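Local coordinates for lactate dehydrogenase (Eimeria maxima, PDB 6CT6), which catalyses the NADH-dependent interconversion of pyruvate and lactate, and is held here with NADH and the pyruvate analogue oxamate, at residues A156-S161 with G247-L252. Sequence-based numbering, arbitrary orientation.
Sequences AGMLDS and GTSAIL. With NAI (1,4-dihydronicotinamide adenine dinucleotide), chain D.
Met158 of helix 157-172 packs on Ser249 and Leu252 of helix 244-259. The fold is that of the lactate/malate dehydrogenases, a Rossmann-type NAD-binding domain joined to an alpha/beta C-terminal domain. The contact is buried and brings two helices together beside the nicotinamide end of the cofactor. The segment axes pass 9.0 Å apart at 129°, and the CA atoms of Met158 and Ser249 are the nearest pair across the two segments.

The Met158 side chain can be followed outward. Met158 CB lies 3.9 Å from Ser249 CB. With chi1 at -180°, Met158 CG stands anti to the backbone N and comes 3.6 Å from Ser249 CB. Met158 CG is also 3.5 Å from Ser249 OG, a van der Waals touch. The bend at chi2 (60°) then turns the chain off Ser249, and SD has no close partner in the other segment. Met158 CE, the last atom, meets one branch of Leu252, CD1, at 4.1 Å. These are dispersion contacts, and no hydrogen bond links the two segments. Phe265 of strand 263-272 touches both Met158 and Leu252. Val59 of the second subunit packs on Met158, Ser249 and Leu252, so the helix pair also borders the subunit interface.

The hydroxyl of Ser249 is buried, but it is satisfied within its own helix by Ala245 O. Ser249 OG also lies near Leu159 N without bonding to it.

Leu159 connects this packing to the active site. Leu159 CB is 4.1 Å from Ser249 OG, and the Leu159 side chain touches the bound oxamate. On the next residue, Asp160 OD2 hydrogen-bonds to His187 ND1 in the oxamate pocket. The Leu159 CD2 methyl lies 3.8 Å from C4N of NADH, the carbon that gives up hydride, and 3.7 Å from the carboxamide nitrogen N7N.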
# COMPACT_ATOMS: atom_id res chain seq x y z
N ALA B 156 1.15 13.16 13.28
CA ALA B 156 2.40 13.66 12.71
C ALA B 156 3.60 13.14 13.49
O ALA B 156 4.56 12.65 12.90
CB ALA B 156 2.40 15.20 12.68
N GLY B 157 3.54 13.24 14.82
CA GLY B 157 4.70 12.88 15.63
C GLY B 157 5.14 11.45 15.45
O GLY B 157 6.34 11.15 15.46
N MET B 158 4.19 10.53 15.28
CA MET B 158 4.55 9.13 15.06
C MET B 158 5.41 8.98 13.81
O MET B 158 6.39 8.23 13.81
CB MET B 158 3.30 8.27 14.96
CG MET B 158 3.57 6.78 14.73
SD MET B 158 4.54 6.06 16.07
CE MET B 158 4.49 4.32 15.64
N LEU B 159 5.06 9.70 12.74
CA LEU B 159 5.84 9.65 11.51
C LEU B 159 7.20 10.32 11.70
O LEU B 159 8.24 9.75 11.34
CB LEU B 159 5.07 10.33 10.38
CG LEU B 159 5.85 10.59 9.08
CD1 LEU B 159 6.17 9.29 8.36
CD2 LEU B 159 5.08 11.53 8.19
N ASP B 160 7.20 11.55 12.22
CA ASP B 160 8.47 12.24 12.45
C ASP B 160 9.36 11.44 13.40
O ASP B 160 10.57 11.31 13.16
CB ASP B 160 8.20 13.64 13.01
CG ASP B 160 7.50 14.54 12.01
OD1 ASP B 160 7.85 14.48 10.81
OD2 ASP B 160 6.60 15.31 12.41
N SER B 161 8.78 10.89 14.47
CA SER B 161 9.55 10.08 15.41
C SER B 161 10.10 8.83 14.74
O SER B 161 11.23 8.41 15.03
CB SER B 161 8.69 9.71 16.61
OG SER B 161 8.27 10.86 17.32
N GLY B 247 0.50 6.53 6.41
CA GLY B 247 -0.71 5.74 6.54
C GLY B 247 -0.62 4.73 7.67
O GLY B 247 -1.58 4.54 8.43
N THR B 248 0.52 4.06 7.80
CA THR B 248 0.70 3.08 8.86
C THR B 248 0.69 3.75 10.23
O THR B 248 0.10 3.21 11.18
CB THR B 248 2.01 2.32 8.63
OG1 THR B 248 2.02 1.78 7.30
CG2 THR B 248 2.17 1.18 9.63
N SER B 249 1.31 4.92 10.35
CA SER B 249 1.28 5.65 11.62
C SER B 249 -0.15 5.95 12.05
O SER B 249 -0.52 5.69 13.21
CB SER B 249 2.08 6.95 11.49
OG SER B 249 3.45 6.70 11.25
N ALA B 250 -0.96 6.49 11.14
CA ALA B 250 -2.35 6.79 11.48
C ALA B 250 -3.11 5.54 11.87
O ALA B 250 -3.93 5.56 12.80
CB ALA B 250 -3.03 7.48 10.30
N ILE B 251 -2.87 4.43 11.16
CA ILE B 251 -3.64 3.21 11.41
C ILE B 251 -3.28 2.63 12.78
O ILE B 251 -4.15 2.10 13.48
CB ILE B 251 -3.41 2.21 10.27
CG1 ILE B 251 -4.27 2.59 9.05
CG2 ILE B 251 -3.73 0.78 10.71
CD1 ILE B 251 -5.77 2.40 9.23
N LEU B 252 -2.02 2.71 13.18
CA LEU B 252 -1.64 2.22 14.50
C LEU B 252 -2.33 3.03 15.60
O LEU B 252 -2.74 2.47 16.62
CB LEU B 252 -0.12 2.25 14.68
CG LEU B 252 0.68 1.26 13.83
CD1 LEU B 252 2.17 1.32 14.17
CD2 LEU B 252 0.15 -0.16 13.98
PA NAI D . -4.01 12.98 -2.27
O1A NAI D . -4.21 14.19 -3.17
O2A NAI D . -3.45 11.70 -2.86
O5B NAI D . -5.43 12.64 -1.60
C5B NAI D . -6.29 13.69 -1.15
C4B NAI D . -7.71 13.30 -1.51
O4B NAI D . -8.67 14.11 -0.83
C3B NAI D . -7.99 13.46 -3.00
O3B NAI D . -8.31 12.18 -3.57
C2B NAI D . -9.16 14.42 -3.08
O2B NAI D . -10.07 14.10 -4.13
C1B NAI D . -9.78 14.21 -1.71
N9A NAI D . -10.73 15.27 -1.28
C8A NAI D . -10.76 16.58 -1.60
N7A NAI D . -11.81 17.18 -0.98
C5A NAI D . -12.46 16.25 -0.26
C6A NAI D . -13.63 16.19 0.62
N6A NAI D . -14.37 17.29 0.88
N1A NAI D . -13.96 14.99 1.17
C2A NAI D . -13.24 13.87 0.93
N3A NAI D . -12.16 13.86 0.13
C4A NAI D . -11.74 14.99 -0.47
O3 NAI D . -3.09 13.43 -1.02
PN NAI D . -2.35 12.43 0.01
O1N NAI D . -0.99 12.09 -0.55
O2N NAI D . -3.31 11.33 0.41
O5D NAI D . -2.12 13.42 1.27
C5D NAI D . -3.26 13.93 1.96
C4D NAI D . -2.86 14.97 3.00
O4D NAI D . -1.99 14.41 3.99
C3D NAI D . -2.12 16.14 2.36
O3D NAI D . -2.62 17.35 2.92
C2D NAI D . -0.68 15.92 2.77
O2D NAI D . 0.08 17.12 2.81
C1D NAI D . -0.88 15.30 4.14
N1N NAI D . 0.28 14.61 4.73
C2N NAI D . 0.38 14.71 6.05
C3N NAI D . 1.40 14.12 6.76
C7N NAI D . 1.42 14.31 8.25
O7N NAI D . 0.42 14.75 8.80
N7N NAI D . 2.51 14.02 8.95
C4N NAI D . 2.46 13.30 6.07
C5N NAI D . 2.25 13.26 4.63
C6N NAI D . 1.17 13.90 4.02